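Local atomic coordinates of ORF 37 (Human herpesvirus 8 type M, PDB entry 3FHD), a protein that degrades and processes DNA as a magnesium-binding endonuclease and exonuclease, helping to turn branched viral DNA intermediates into unit-length linear genomes for packaging. Residues Y265-R270 against Y425-F430; D363-T368 against L459-V464; E322-V327 against V391-F396; T215-D220 against I377-R382. One frame throughout, in Å; residues are numbered along the deposited sequence.

All four contacts belong to or border one mixed beta-sheet of the nuclease fold. Contact 1 pairs strands 262-269 and 423-432 beside the magnesium ion; contact 2, its centre about 9 Å from that of contact 1, pairs 362-367 with 455-464, the neighbour of 423-432. In contact 4, helix 203-217 meets strand 379-389, centres about 10 Å from contact 2. Contact 3 joins the loop before strand 326-328 to helix 394-412, its centre about 13 Å from that of contact 1 and 27 Å from that of contact 4. Along the chain contact 3 falls between the segments of contact 1, while contacts 1 and 2 alternate and contact 4 alternates with all others, so the metal-bearing sheet combines strands far apart in sequence.

Contact 1 of 4, residues Y265-R270 against Y425-F430; sequences YEIKCR and YIATGF. With MG (magnesium ion), chain E.
The E-x-K half of the PD-(D/E)XK nuclease motif, Glu266-Ile267-Lys268, sits on a strand that runs parallel to 425-430. Glu266 N bonds to Tyr425 O at 2.9 Å, Ala427 N to Glu266 O, Lys268 N to Ala427 O and Gly429 N to Lys268 O, before Arg270 N closes the series on Gly429 O at 3.1 Å. On one sheet face the rings of Tyr265 and Tyr425 form an offset stack, centroids 4.8 Å apart and planes 23° from each other, with Tyr425 CD2 over the face of Tyr265. Further along the same face, Ile267 CG1 rests against the methyl of Ala427. The other face carries the metal ligand. With CG anti to the backbone N (chi1 173°), Glu266 bends at its second torsion and brings OE2 to within 2.4 Å of the magnesium ion, which is also bound by Ile267 O at 2.4 Å and by Asp243. Lys268 NZ forms a salt bridge with the same Glu266 OE2 at 2.9 Å, from above the carboxylate plane. At the far end Arg270 lays CG over the face of the Phe430 ring, while its guanidinium reaches to Asp324. Because the neighbouring strand engages the backbone N and O of Glu266 and Lys268, the peptide oxygen of Ile267 between them is turned the other way, toward the metal; strand pairing thus probably helps to set the positions of two magnesium ligands.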
loop_
_atom_site.group_PDB
_atom_site.type_symbol
_atom_site.label_atom_id
_atom_site.label_comp_id
_atom_site.label_asym_id
_atom_site.label_seq_id
_atom_site.Cartn_x
_atom_site.Cartn_y
_atom_site.Cartn_z
ATOM N N TYR A 265 6.974 2.936 6.027
ATOM C CA TYR A 265 7.121 4.011 5.023
ATOM C C TYR A 265 6.369 3.751 3.700
ATOM O O TYR A 265 6.488 2.660 3.116
ATOM C CB TYR A 265 8.606 4.267 4.667
ATOM C CG TYR A 265 9.546 4.644 5.800
ATOM C CD1 TYR A 265 10.112 5.917 5.867
ATOM C CD2 TYR A 265 9.918 3.701 6.775
ATOM C CE1 TYR A 265 11.002 6.250 6.907
ATOM C CE2 TYR A 265 10.808 4.017 7.792
ATOM C CZ TYR A 265 11.343 5.290 7.858
ATOM O OH TYR A 265 12.204 5.610 8.880
ATOM N N GLU A 266 5.556 4.720 3.284
ATOM C CA GLU A 266 4.971 4.750 1.960
ATOM C C GLU A 266 5.894 5.616 1.057
ATOM O O GLU A 266 6.136 6.762 1.364
ATOM C CB GLU A 266 3.556 5.322 2.032
ATOM C CG GLU A 266 2.872 5.566 0.695
ATOM C CD GLU A 266 2.830 4.339 -0.237
ATOM O OE1 GLU A 266 2.565 3.174 0.192
ATOM O OE2 GLU A 266 3.014 4.563 -1.443
ATOM N N ILE A 267 6.374 5.048 -0.042
ATOM C CA ILE A 267 7.377 5.717 -0.891
ATOM C C ILE A 267 6.694 6.390 -2.090
ATOM O O ILE A 267 5.851 5.776 -2.718
ATOM C CB ILE A 267 8.465 4.702 -1.341
ATOM C CG1 ILE A 267 9.349 4.321 -0.156
ATOM C CG2 ILE A 267 9.323 5.249 -2.544
ATOM C CD1 ILE A 267 10.072 3.025 -0.323
ATOM N N LYS A 268 7.012 7.665 -2.369
ATOM C CA LYS A 268 6.503 8.371 -3.575
ATOM C C LYS A 268 7.697 9.004 -4.308
ATOM O O LYS A 268 8.671 9.364 -3.666
ATOM C CB LYS A 268 5.530 9.508 -3.194
ATOM C CG LYS A 268 4.312 9.060 -2.380
ATOM C CD LYS A 268 3.458 8.116 -3.235
ATOM C CE LYS A 268 2.305 7.555 -2.412
ATOM N NZ LYS A 268 1.615 6.462 -3.131
ATOM N N CYS A 269 7.640 9.110 -5.621
ATOM C CA CYS A 269 8.696 9.821 -6.356
ATOM C C CYS A 269 8.098 11.019 -7.051
ATOM O O CYS A 269 6.946 10.948 -7.521
ATOM C CB CYS A 269 9.394 8.885 -7.336
ATOM S SG CYS A 269 10.045 7.408 -6.585
ATOM N N ARG A 270 8.831 12.137 -7.080
ATOM C CA ARG A 270 8.317 13.385 -7.662
ATOM C C ARG A 270 8.886 13.653 -9.044
ATOM O O ARG A 270 9.854 14.384 -9.164
ATOM C CB ARG A 270 8.699 14.555 -6.773
ATOM C CG ARG A 270 8.290 14.392 -5.345
ATOM C CD ARG A 270 6.961 15.011 -5.171
ATOM N NE ARG A 270 5.968 14.168 -5.794
ATOM C CZ ARG A 270 4.718 14.526 -6.018
ATOM N NH1 ARG A 270 4.308 15.732 -5.671
ATOM N NH2 ARG A 270 3.882 13.659 -6.580
ATOM N N TYR A 425 5.265 7.079 7.909
ATOM C CA TYR A 425 5.959 8.142 7.167
ATOM C C TYR A 425 5.652 8.059 5.685
ATOM O O TYR A 425 5.374 6.973 5.140
ATOM C CB TYR A 425 7.479 8.011 7.322
ATOM C CG TYR A 425 7.967 7.940 8.763
ATOM C CD1 TYR A 425 8.278 9.098 9.483
ATOM C CD2 TYR A 425 8.099 6.713 9.391
ATOM C CE1 TYR A 425 8.726 9.016 10.826
ATOM C CE2 TYR A 425 8.533 6.607 10.694
ATOM C CZ TYR A 425 8.848 7.754 11.416
ATOM O OH TYR A 425 9.271 7.594 12.716
ATOM N N ILE A 426 5.701 9.219 5.029
ATOM C CA ILE A 426 5.805 9.247 3.586
ATOM C C ILE A 426 7.246 9.615 3.260
ATOM O O ILE A 426 7.762 10.629 3.746
ATOM C CB ILE A 426 4.835 10.235 2.952
ATOM C CG1 ILE A 426 3.384 9.778 3.186
ATOM C CG2 ILE A 426 5.124 10.396 1.441
ATOM C CD1 ILE A 426 2.354 10.933 3.057
ATOM N N ALA A 427 7.884 8.761 2.448
ATOM C CA ALA A 427 9.256 8.979 1.984
ATOM C C ALA A 427 9.221 9.420 0.516
ATOM O O ALA A 427 8.894 8.633 -0.351
ATOM C CB ALA A 427 10.057 7.720 2.122
ATOM N N THR A 428 9.614 10.669 0.264
ATOM C CA THR A 428 9.523 11.271 -1.052
ATOM C C THR A 428 10.918 11.377 -1.636
ATOM O O THR A 428 11.775 12.022 -1.031
ATOM C CB THR A 428 8.922 12.693 -0.957
ATOM O OG1 THR A 428 7.559 12.626 -0.507
ATOM C CG2 THR A 428 8.925 13.360 -2.311
ATOM N N GLY A 429 11.127 10.747 -2.798
ATOM C CA GLY A 429 12.394 10.810 -3.520
ATOM C C GLY A 429 12.369 11.772 -4.702
ATOM O O GLY A 429 11.370 11.886 -5.389
ATOM N N PHE A 430 13.494 12.450 -4.927
ATOM C CA PHE A 430 13.675 13.420 -6.010
ATOM C C PHE A 430 14.885 12.956 -6.774
ATOM O O PHE A 430 15.813 12.351 -6.179
ATOM C CB PHE A 430 13.928 14.826 -5.466
ATOM C CG PHE A 430 12.755 15.425 -4.731
ATOM C CD1 PHE A 430 11.882 16.301 -5.374
ATOM C CD2 PHE A 430 12.528 15.124 -3.385
ATOM C CE1 PHE A 430 10.800 16.851 -4.712
ATOM C CE2 PHE A 430 11.448 15.689 -2.703
ATOM C CZ PHE A 430 10.575 16.545 -3.369
HETATM MG MG MG E . 4.542 3.831 -3.113
#

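Contact 2 of 4, residues D363-T368 against L459-V464; sequences DVYVLT and LIVTPV
Tyr365 lies alongside Leu459 and across Val461 at the apolar centre of an antiparallel strand pair within the mixed sheet of the nuclease fold. Its CD2 meets Leu459 CD2 at 4.0 Å, and the next ring carbon, CE2, touches Val461 CG2 at 3.9 Å. The ring gets there with CG beside the backbone N, chi1 -57°, which lays it back along the strand in the direction of Asp363. Helix 203-217 covers this face: its Val209 packs on Leu459 and its Leu217 on Val461. On the reverse face Val364 and Ile460 lie side by side and point the same way, Val364 CG2 to Ile460 CG1 at 4.2 Å, a pair extended by Phe383 on one flank and Phe430 on the other. Between the two apolar layers run the main-chain bonds. Tyr365 and Leu459 make a hydrogen-bonded pair, with Tyr365 N to Leu459 O at 2.7 Å and Leu459 N to Tyr365 O at 3.0 Å. The Leu459 oxygen also lies at the edge of the Tyr365 ring, near its plane, 3.5 Å from Tyr365 CD2. One step along, Val364 and Ile460 are a non-hydrogen-bonded pair, after which Asp363 and Val461 are bonded again in both directions. Asp363 forms the polar margin, its side chain on the same face as Tyr365, and its OD1 takes salt bridges from both Lys384 and Arg382 on the adjoining strand.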
loop_
_atom_site.group_PDB
_atom_site.type_symbol
_atom_site.label_atom_id
_atom_site.label_comp_id
_atom_site.label_asym_id
_atom_site.label_seq_id
_atom_site.Cartn_x
_atom_site.Cartn_y
_atom_site.Cartn_z
ATOM N N ASP A 363 12.132 15.390 7.936
ATOM C CA ASP A 363 13.582 15.331 7.793
ATOM C C ASP A 363 13.935 15.444 6.319
ATOM O O ASP A 363 13.381 14.708 5.497
ATOM C CB ASP A 363 14.133 14.015 8.336
ATOM C CG ASP A 363 14.010 13.909 9.854
ATOM O OD1 ASP A 363 14.443 14.836 10.547
ATOM O OD2 ASP A 363 13.484 12.895 10.355
ATOM N N VAL A 364 14.856 16.349 5.982
ATOM C CA VAL A 364 15.321 16.445 4.593
ATOM C C VAL A 364 16.759 15.923 4.478
ATOM O O VAL A 364 17.601 16.338 5.231
ATOM C CB VAL A 364 15.229 17.895 4.065
ATOM C CG1 VAL A 364 15.734 17.962 2.624
ATOM C CG2 VAL A 364 13.786 18.391 4.168
ATOM N N TYR A 365 17.014 15.020 3.524
ATOM C CA TYR A 365 18.342 14.446 3.288
ATOM C C TYR A 365 18.832 14.869 1.916
ATOM O O TYR A 365 18.276 14.478 0.895
ATOM C CB TYR A 365 18.314 12.915 3.346
ATOM C CG TYR A 365 17.783 12.382 4.633
ATOM C CD1 TYR A 365 18.649 12.113 5.687
ATOM C CD2 TYR A 365 16.408 12.197 4.826
ATOM C CE1 TYR A 365 18.185 11.622 6.893
ATOM C CE2 TYR A 365 15.920 11.718 6.049
ATOM C CZ TYR A 365 16.836 11.449 7.082
ATOM O OH TYR A 365 16.409 10.973 8.303
ATOM N N VAL A 366 19.864 15.692 1.891
ATOM C CA VAL A 366 20.515 16.041 0.632
ATOM C C VAL A 366 21.558 14.958 0.368
ATOM O O VAL A 366 22.389 14.670 1.232
ATOM C CB VAL A 366 21.162 17.435 0.713
ATOM C CG1 VAL A 366 21.953 17.743 -0.571
ATOM C CG2 VAL A 366 20.095 18.511 0.983
ATOM N N LEU A 367 21.522 14.336 -0.808
ATOM C CA LEU A 367 22.460 13.249 -1.059
ATOM C C LEU A 367 23.722 13.752 -1.746
ATOM O O LEU A 367 23.674 14.763 -2.450
ATOM C CB LEU A 367 21.794 12.130 -1.870
ATOM C CG LEU A 367 20.455 11.609 -1.302
ATOM C CD1 LEU A 367 19.675 10.795 -2.329
ATOM C CD2 LEU A 367 20.691 10.807 -0.015
ATOM N N THR A 368 24.846 13.054 -1.540
ATOM C CA THR A 368 26.037 13.322 -2.323
ATOM C C THR A 368 25.818 13.058 -3.812
ATOM O O THR A 368 25.081 12.151 -4.213
ATOM C CB THR A 368 27.296 12.534 -1.841
ATOM O OG1 THR A 368 27.027 11.124 -1.857
ATOM C CG2 THR A 368 27.719 12.986 -0.447
ATOM N N LEU A 459 15.916 13.294 -0.478
ATOM C CA LEU A 459 14.938 12.459 0.222
ATOM C C LEU A 459 14.261 13.284 1.318
ATOM O O LEU A 459 14.923 13.924 2.134
ATOM C CB LEU A 459 15.610 11.202 0.802
ATOM C CG LEU A 459 14.717 10.168 1.525
ATOM C CD1 LEU A 459 13.784 9.463 0.577
ATOM C CD2 LEU A 459 15.557 9.153 2.303
ATOM N N ILE A 460 12.936 13.300 1.319
ATOM C CA ILE A 460 12.196 13.943 2.399
ATOM C C ILE A 460 11.364 12.871 3.128
ATOM O O ILE A 460 10.676 12.097 2.476
ATOM C CB ILE A 460 11.289 15.041 1.850
ATOM C CG1 ILE A 460 12.147 16.089 1.081
ATOM C CG2 ILE A 460 10.476 15.676 2.981
ATOM C CD1 ILE A 460 11.396 17.344 0.702
ATOM N N VAL A 461 11.456 12.840 4.456
ATOM C CA VAL A 461 10.687 11.900 5.260
ATOM C C VAL A 461 9.744 12.725 6.122
ATOM O O VAL A 461 10.182 13.583 6.900
ATOM C CB VAL A 461 11.594 10.957 6.112
ATOM C CG1 VAL A 461 10.746 10.029 7.003
ATOM C CG2 VAL A 461 12.516 10.110 5.210
ATOM N N THR A 462 8.450 12.473 5.942
ATOM C CA THR A 462 7.382 13.208 6.587
ATOM C C THR A 462 6.551 12.248 7.462
ATOM O O THR A 462 6.001 11.272 6.938
ATOM C CB THR A 462 6.482 13.879 5.497
ATOM O OG1 THR A 462 7.287 14.759 4.686
ATOM C CG2 THR A 462 5.358 14.682 6.121
ATOM N N PRO A 463 6.465 12.512 8.789
ATOM C CA PRO A 463 5.606 11.730 9.699
ATOM C C PRO A 463 4.104 11.896 9.393
ATOM O O PRO A 463 3.678 12.941 8.855
ATOM C CB PRO A 463 5.946 12.294 11.097
ATOM C CG PRO A 463 6.529 13.598 10.864
ATOM C CD PRO A 463 7.215 13.553 9.518
ATOM N N VAL A 464 3.317 10.865 9.698
ATOM C CA VAL A 464 1.860 10.915 9.551
ATOM C C VAL A 464 1.240 10.296 10.823
ATOM O O VAL A 464 1.578 9.187 11.192
ATOM C CB VAL A 464 1.329 10.116 8.304
ATOM C CG1 VAL A 464 -0.160 10.468 8.055
ATOM C CG2 VAL A 464 2.141 10.423 7.013
#

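Contact 3 of 4, residues E322-V327 against V391-F396; sequences ESDYLV and VRHSYF. With SO4 (sulfate ion), chain D.
Tyr325 reaches from the loop before strand 326-328 to His393 and Tyr395 at the start of helix 394-412. Its CB sits over the imidazole face of His393, 3.6 Å from the ring centroid, as a CH-pi contact. Because CG lies between the backbone N and carbonyl carbon (chi1 63°), the ring then swings past the histidine and presents its edge to that imidazole face, the planes 67° apart. The Tyr325 and Tyr395 rings lie obliquely to each other, centroids 4.9 Å apart. At the tip, Tyr325 OH is hydrogen-bonded to Thr428 OG1 in the sheet. His393 is itself held in place: it is the N-cap residue of the helix, and its ND1 accepts from Tyr395 N at 2.9 Å, while its CE1 stands over the centre of the Tyr395 ring. Tyr395 in turn makes a cation-pi contact with Lys268. Toward the surface, Glu322 crosses Arg392 at about a right angle, with its CG over one face of the guanidinium. Their charges approach without a salt bridge, Glu322 OE2 lying 4.3 Å from Arg392 NH2 and well out of the guanidinium plane. A water joins Glu322 OE2 to Arg392 O, donating to both, the latter at 2.7 Å. Arg392 NH1 bonds to Pro320 O, and NH2 makes a weak bond at 3.1 Å to O2 of a sulfate ion, probably from the crystallisation liquor. The capping bond uses ND1 as acceptor, so that nitrogen carries no proton there, and the bond itself helps to hold the rotation of the imidazole against which Tyr325 CB packs.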
loop_
_atom_site.group_PDB
_atom_site.type_symbol
_atom_site.label_atom_id
_atom_site.label_comp_id
_atom_site.label_asym_id
_atom_site.label_seq_id
_atom_site.Cartn_x
_atom_site.Cartn_y
_atom_site.Cartn_z
ATOM N N GLU A 322 -6.555 19.715 -2.536
ATOM C CA GLU A 322 -6.172 18.311 -2.691
ATOM C C GLU A 322 -4.978 18.176 -3.633
ATOM O O GLU A 322 -4.529 17.059 -3.904
ATOM C CB GLU A 322 -7.357 17.495 -3.214
ATOM C CG GLU A 322 -8.431 17.184 -2.193
ATOM C CD GLU A 322 -9.696 16.593 -2.825
ATOM O OE1 GLU A 322 -9.959 16.847 -4.027
ATOM O OE2 GLU A 322 -10.444 15.877 -2.120
ATOM N N SER A 323 -4.445 19.312 -4.092
ATOM C CA SER A 323 -3.466 19.361 -5.194
ATOM C C SER A 323 -2.102 18.673 -4.947
ATOM O O SER A 323 -1.552 18.055 -5.877
ATOM C CB SER A 323 -3.289 20.800 -5.733
ATOM O OG SER A 323 -2.280 21.547 -5.050
ATOM N N ASP A 324 -1.533 18.801 -3.747
ATOM C CA ASP A 324 -0.358 17.979 -3.423
ATOM C C ASP A 324 -0.307 17.676 -1.940
ATOM O O ASP A 324 -1.158 18.111 -1.174
ATOM C CB ASP A 324 0.981 18.554 -3.951
ATOM C CG ASP A 324 1.912 17.469 -4.547
ATOM O OD1 ASP A 324 1.939 16.338 -4.046
ATOM O OD2 ASP A 324 2.618 17.740 -5.553
ATOM N N TYR A 325 0.680 16.895 -1.540
ATOM C CA TYR A 325 0.563 16.250 -0.244
ATOM C C TYR A 325 1.421 16.801 0.880
ATOM O O TYR A 325 1.374 16.254 1.997
ATOM C CB TYR A 325 0.741 14.752 -0.388
ATOM C CG TYR A 325 2.099 14.347 -0.882
ATOM C CD1 TYR A 325 3.179 14.226 -0.004
ATOM C CD2 TYR A 325 2.296 14.051 -2.237
ATOM C CE1 TYR A 325 4.426 13.832 -0.465
ATOM C CE2 TYR A 325 3.525 13.639 -2.706
ATOM C CZ TYR A 325 4.577 13.521 -1.825
ATOM O OH TYR A 325 5.786 13.117 -2.324
ATOM N N LEU A 326 2.156 17.885 0.609
ATOM C CA LEU A 326 2.840 18.627 1.660
ATOM C C LEU A 326 2.206 20.015 1.824
ATOM O O LEU A 326 1.873 20.691 0.840
ATOM C CB LEU A 326 4.343 18.779 1.384
ATOM C CG LEU A 326 5.242 17.523 1.345
ATOM C CD1 LEU A 326 6.645 17.839 0.735
ATOM C CD2 LEU A 326 5.377 16.872 2.740
ATOM N N VAL A 327 2.039 20.431 3.067
ATOM C CA VAL A 327 1.536 21.761 3.371
ATOM C C VAL A 327 2.447 22.438 4.380
ATOM O O VAL A 327 3.107 21.771 5.196
ATOM C CB VAL A 327 0.093 21.707 3.924
ATOM C CG1 VAL A 327 -0.889 21.271 2.838
ATOM C CG2 VAL A 327 0.013 20.790 5.130
ATOM N N VAL A 391 -3.603 16.540 5.119
ATOM C CA VAL A 391 -4.570 15.564 5.646
ATOM C C VAL A 391 -5.761 15.358 4.707
ATOM O O VAL A 391 -6.542 14.417 4.887
ATOM C CB VAL A 391 -5.061 15.910 7.092
ATOM C CG1 VAL A 391 -3.852 16.103 8.050
ATOM C CG2 VAL A 391 -5.963 17.152 7.092
ATOM N N ARG A 392 -5.888 16.232 3.709
ATOM C CA ARG A 392 -6.912 16.099 2.684
ATOM C C ARG A 392 -6.415 15.326 1.460
ATOM O O ARG A 392 -7.184 15.065 0.537
ATOM C CB ARG A 392 -7.391 17.478 2.226
ATOM C CG ARG A 392 -8.069 18.292 3.335
ATOM C CD ARG A 392 -8.939 19.391 2.755
ATOM N NE ARG A 392 -10.199 18.890 2.212
ATOM C CZ ARG A 392 -10.741 19.268 1.053
ATOM N NH1 ARG A 392 -10.128 20.138 0.259
ATOM N NH2 ARG A 392 -11.901 18.739 0.670
ATOM N N HIS A 393 -5.126 15.024 1.403
ATOM C CA HIS A 393 -4.589 14.439 0.165
ATOM C C HIS A 393 -4.824 12.939 0.190
ATOM O O HIS A 393 -4.825 12.305 1.262
ATOM C CB HIS A 393 -3.097 14.752 -0.025
ATOM C CG HIS A 393 -2.562 14.354 -1.372
ATOM N ND1 HIS A 393 -2.170 13.064 -1.666
ATOM C CD2 HIS A 393 -2.381 15.068 -2.511
ATOM C CE1 HIS A 393 -1.771 13.001 -2.927
ATOM N NE2 HIS A 393 -1.879 14.206 -3.458
ATOM N N SER A 394 -4.989 12.353 -0.994
ATOM C CA SER A 394 -5.174 10.896 -1.071
ATOM C C SER A 394 -4.053 10.085 -0.400
ATOM O O SER A 394 -4.305 8.981 0.051
ATOM C CB SER A 394 -5.388 10.465 -2.530
ATOM O OG SER A 394 -4.170 10.468 -3.211
ATOM N N TYR A 395 -2.837 10.627 -0.298
ATOM C CA TYR A 395 -1.730 9.900 0.351
ATOM C C TYR A 395 -1.906 9.799 1.868
ATOM O O TYR A 395 -1.431 8.839 2.478
ATOM C CB TYR A 395 -0.344 10.465 0.037
ATOM C CG TYR A 395 0.022 10.440 -1.435
ATOM C CD1 TYR A 395 -0.700 9.660 -2.345
ATOM C CD2 TYR A 395 1.101 11.157 -1.911
ATOM C CE1 TYR A 395 -0.397 9.641 -3.685
ATOM C CE2 TYR A 395 1.430 11.131 -3.303
ATOM C CZ TYR A 395 0.670 10.361 -4.152
ATOM O OH TYR A 395 0.950 10.304 -5.504
ATOM N N PHE A 396 -2.576 10.778 2.455
ATOM C CA PHE A 396 -2.929 10.712 3.858
ATOM C C PHE A 396 -3.849 9.523 4.158
ATOM O O PHE A 396 -3.586 8.747 5.083
ATOM C CB PHE A 396 -3.536 12.031 4.381
ATOM C CG PHE A 396 -3.947 11.946 5.815
ATOM C CD1 PHE A 396 -2.991 12.127 6.844
ATOM C CD2 PHE A 396 -5.271 11.663 6.168
ATOM C CE1 PHE A 396 -3.370 12.024 8.191
ATOM C CE2 PHE A 396 -5.646 11.580 7.534
ATOM C CZ PHE A 396 -4.696 11.748 8.522
HETATM S S SO4 D . -15.615 19.198 -1.430
HETATM O O1 SO4 D . -15.067 20.178 -2.367
HETATM O O2 SO4 D . -14.537 18.310 -0.995
HETATM O O3 SO4 D . -16.188 19.888 -0.265
HETATM O O4 SO4 D . -16.671 18.430 -2.087
HETATM O O HOH W 1 -9.822 14.767 0.631
#

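Contact 4 of 4, residues T215-D220 against I377-R382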
loop_
_atom_site.group_PDB
_atom_site.type_symbol
_atom_site.label_atom_id
_atom_site.label_comp_id
_atom_site.label_asym_id
_atom_site.label_seq_id
_atom_site.Cartn_x
_atom_site.Cartn_y
_atom_site.Cartn_z
ATOM N N THR A 215 19.651 1.251 3.573
ATOM C CA THR A 215 21.096 1.441 3.686
ATOM C C THR A 215 21.527 2.688 4.477
ATOM O O THR A 215 22.546 2.662 5.209
ATOM C CB THR A 215 21.711 1.503 2.276
ATOM O OG1 THR A 215 21.385 0.291 1.586
ATOM C CG2 THR A 215 23.227 1.661 2.347
ATOM N N LEU A 216 20.796 3.787 4.327
ATOM C CA LEU A 216 21.253 5.051 4.912
ATOM C C LEU A 216 20.522 5.479 6.165
ATOM O O LEU A 216 21.110 6.143 7.019
ATOM C CB LEU A 216 21.275 6.186 3.876
ATOM C CG LEU A 216 21.999 5.927 2.541
ATOM C CD1 LEU A 216 21.877 7.136 1.634
ATOM C CD2 LEU A 216 23.485 5.541 2.713
ATOM N N LEU A 217 19.256 5.100 6.292
ATOM C CA LEU A 217 18.459 5.457 7.478
ATOM C C LEU A 217 18.375 4.330 8.491
ATOM O O LEU A 217 18.265 4.582 9.677
ATOM C CB LEU A 217 17.030 5.893 7.098
ATOM C CG LEU A 217 16.764 7.388 6.856
ATOM C CD1 LEU A 217 17.685 7.957 5.776
ATOM C CD2 LEU A 217 15.282 7.623 6.472
ATOM N N HIS A 218 18.392 3.086 8.025
ATOM C CA HIS A 218 18.221 1.960 8.943
ATOM C C HIS A 218 19.303 0.885 8.745
ATOM O O HIS A 218 18.996 -0.295 8.587
ATOM C CB HIS A 218 16.800 1.392 8.805
ATOM C CG HIS A 218 15.720 2.373 9.143
ATOM N ND1 HIS A 218 15.401 2.714 10.441
ATOM C CD2 HIS A 218 14.867 3.071 8.353
ATOM C CE1 HIS A 218 14.403 3.581 10.437
ATOM N NE2 HIS A 218 14.059 3.813 9.181
ATOM N N PRO A 219 20.584 1.296 8.769
ATOM C CA PRO A 219 21.642 0.346 8.424
ATOM C C PRO A 219 21.836 -0.718 9.512
ATOM O O PRO A 219 22.278 -1.823 9.211
ATOM C CB PRO A 219 22.885 1.235 8.307
ATOM C CG PRO A 219 22.627 2.365 9.262
ATOM C CD PRO A 219 21.122 2.617 9.137
ATOM N N ASP A 220 21.468 -0.367 10.745
ATOM C CA ASP A 220 21.697 -1.181 11.942
ATOM C C ASP A 220 20.474 -1.983 12.358
ATOM O O ASP A 220 20.415 -2.500 13.475
ATOM C CB ASP A 220 22.102 -0.279 13.115
ATOM C CG ASP A 220 23.518 0.270 12.982
ATOM O OD1 ASP A 220 24.265 -0.129 12.055
ATOM O OD2 ASP A 220 23.890 1.110 13.823
ATOM N N ILE A 377 26.661 7.208 -3.457
ATOM C CA ILE A 377 25.613 8.115 -3.017
ATOM C C ILE A 377 25.325 7.843 -1.544
ATOM O O ILE A 377 24.805 6.782 -1.190
ATOM C CB ILE A 377 24.299 7.957 -3.851
ATOM C CG1 ILE A 377 24.568 8.268 -5.338
ATOM C CG2 ILE A 377 23.182 8.833 -3.254
ATOM C CD1 ILE A 377 23.527 7.695 -6.325
ATOM N N SER A 378 25.659 8.820 -0.708
ATOM C CA SER A 378 25.424 8.754 0.727
ATOM C C SER A 378 24.823 10.088 1.191
ATOM O O SER A 378 24.609 10.980 0.374
ATOM C CB SER A 378 26.745 8.445 1.459
ATOM O OG SER A 378 27.740 9.392 1.120
ATOM N N ILE A 379 24.542 10.225 2.483
ATOM C CA ILE A 379 23.975 11.474 3.009
ATOM C C ILE A 379 25.077 12.523 3.070
ATOM O O ILE A 379 26.137 12.264 3.645
ATOM C CB ILE A 379 23.317 11.271 4.412
ATOM C CG1 ILE A 379 22.156 10.274 4.320
ATOM C CG2 ILE A 379 22.842 12.589 5.012
ATOM C CD1 ILE A 379 21.645 9.793 5.683
ATOM N N LYS A 380 24.835 13.679 2.439
ATOM C CA LYS A 380 25.737 14.836 2.505
ATOM C C LYS A 380 25.343 15.745 3.668
ATOM O O LYS A 380 26.206 16.242 4.387
ATOM C CB LYS A 380 25.684 15.653 1.206
ATOM C CG LYS A 380 26.646 16.826 1.173
ATOM C CD LYS A 380 26.154 17.935 0.287
ATOM C CE LYS A 380 27.242 18.984 0.083
ATOM N NZ LYS A 380 27.322 19.978 1.192
ATOM N N ALA A 381 24.043 15.983 3.826
ATOM C CA ALA A 381 23.542 16.873 4.869
ATOM C C ALA A 381 22.095 16.550 5.174
ATOM O O ALA A 381 21.363 16.062 4.306
ATOM C CB ALA A 381 23.680 18.320 4.451
ATOM N N ARG A 382 21.692 16.858 6.404
ATOM C CA ARG A 382 20.399 16.488 6.958
ATOM C C ARG A 382 19.866 17.698 7.721
ATOM O O ARG A 382 20.610 18.301 8.466
ATOM C CB ARG A 382 20.636 15.341 7.932
ATOM C CG ARG A 382 19.435 14.652 8.477
ATOM C CD ARG A 382 19.907 13.735 9.609
ATOM N NE ARG A 382 18.827 13.196 10.437
ATOM C CZ ARG A 382 17.740 13.862 10.832
ATOM N NH1 ARG A 382 16.831 13.244 11.586
ATOM N NH2 ARG A 382 17.548 15.140 10.491
#
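Leu216 and Ser378 bring the two backbones nearest each other, CA to CA 7.0 Å, where helix 203-217 widens into a pi-type turn and ends beside the chain entering strand 379-389. At that spacing the contact rests on side chains. Leu216 projects from the helix toward the other segment, and its CD1 reaches the backbone there, 4.0 Å from Ser378 CA and 4.1 Å from Ile377 O. Ile379 answers in the reverse direction: its CG1 stands beside the backbone N (chi1 -62°) and the chain extends from there, carrying CD1 against the last turn of the helix. That methyl lies 4.1 Å from Leu216 CB and 3.9 Å from Leu216 O, and it approaches Leu217 CD1 more loosely at 4.4 Å. Leu216 and Ile379 are therefore interleaved, each side chain reaching past the other to the opposite main chain, while CG1 of Ile379 also touches Leu216 CD1. Tyr365 of the neighbouring strand continues this apolar patch, touching Leu217 and Ile379, and Ile444 covers Leu216 from another flank. Just beyond Ile379 the strand is interrupted by a classic beta bulge, in which Lys380 and Ala381 both face Val366. Ser378, before it, donates its N to Thr368 OG1. The contact thus fastens the C-terminal end of the helix to the sheet near its bulged strand. With side-chain methyls meeting aliphatic carbons and the backbone, and no polar bond between the segments, it probably depends on van der Waals fit and the exclusion of water, and it covers a modest area near the protein surface.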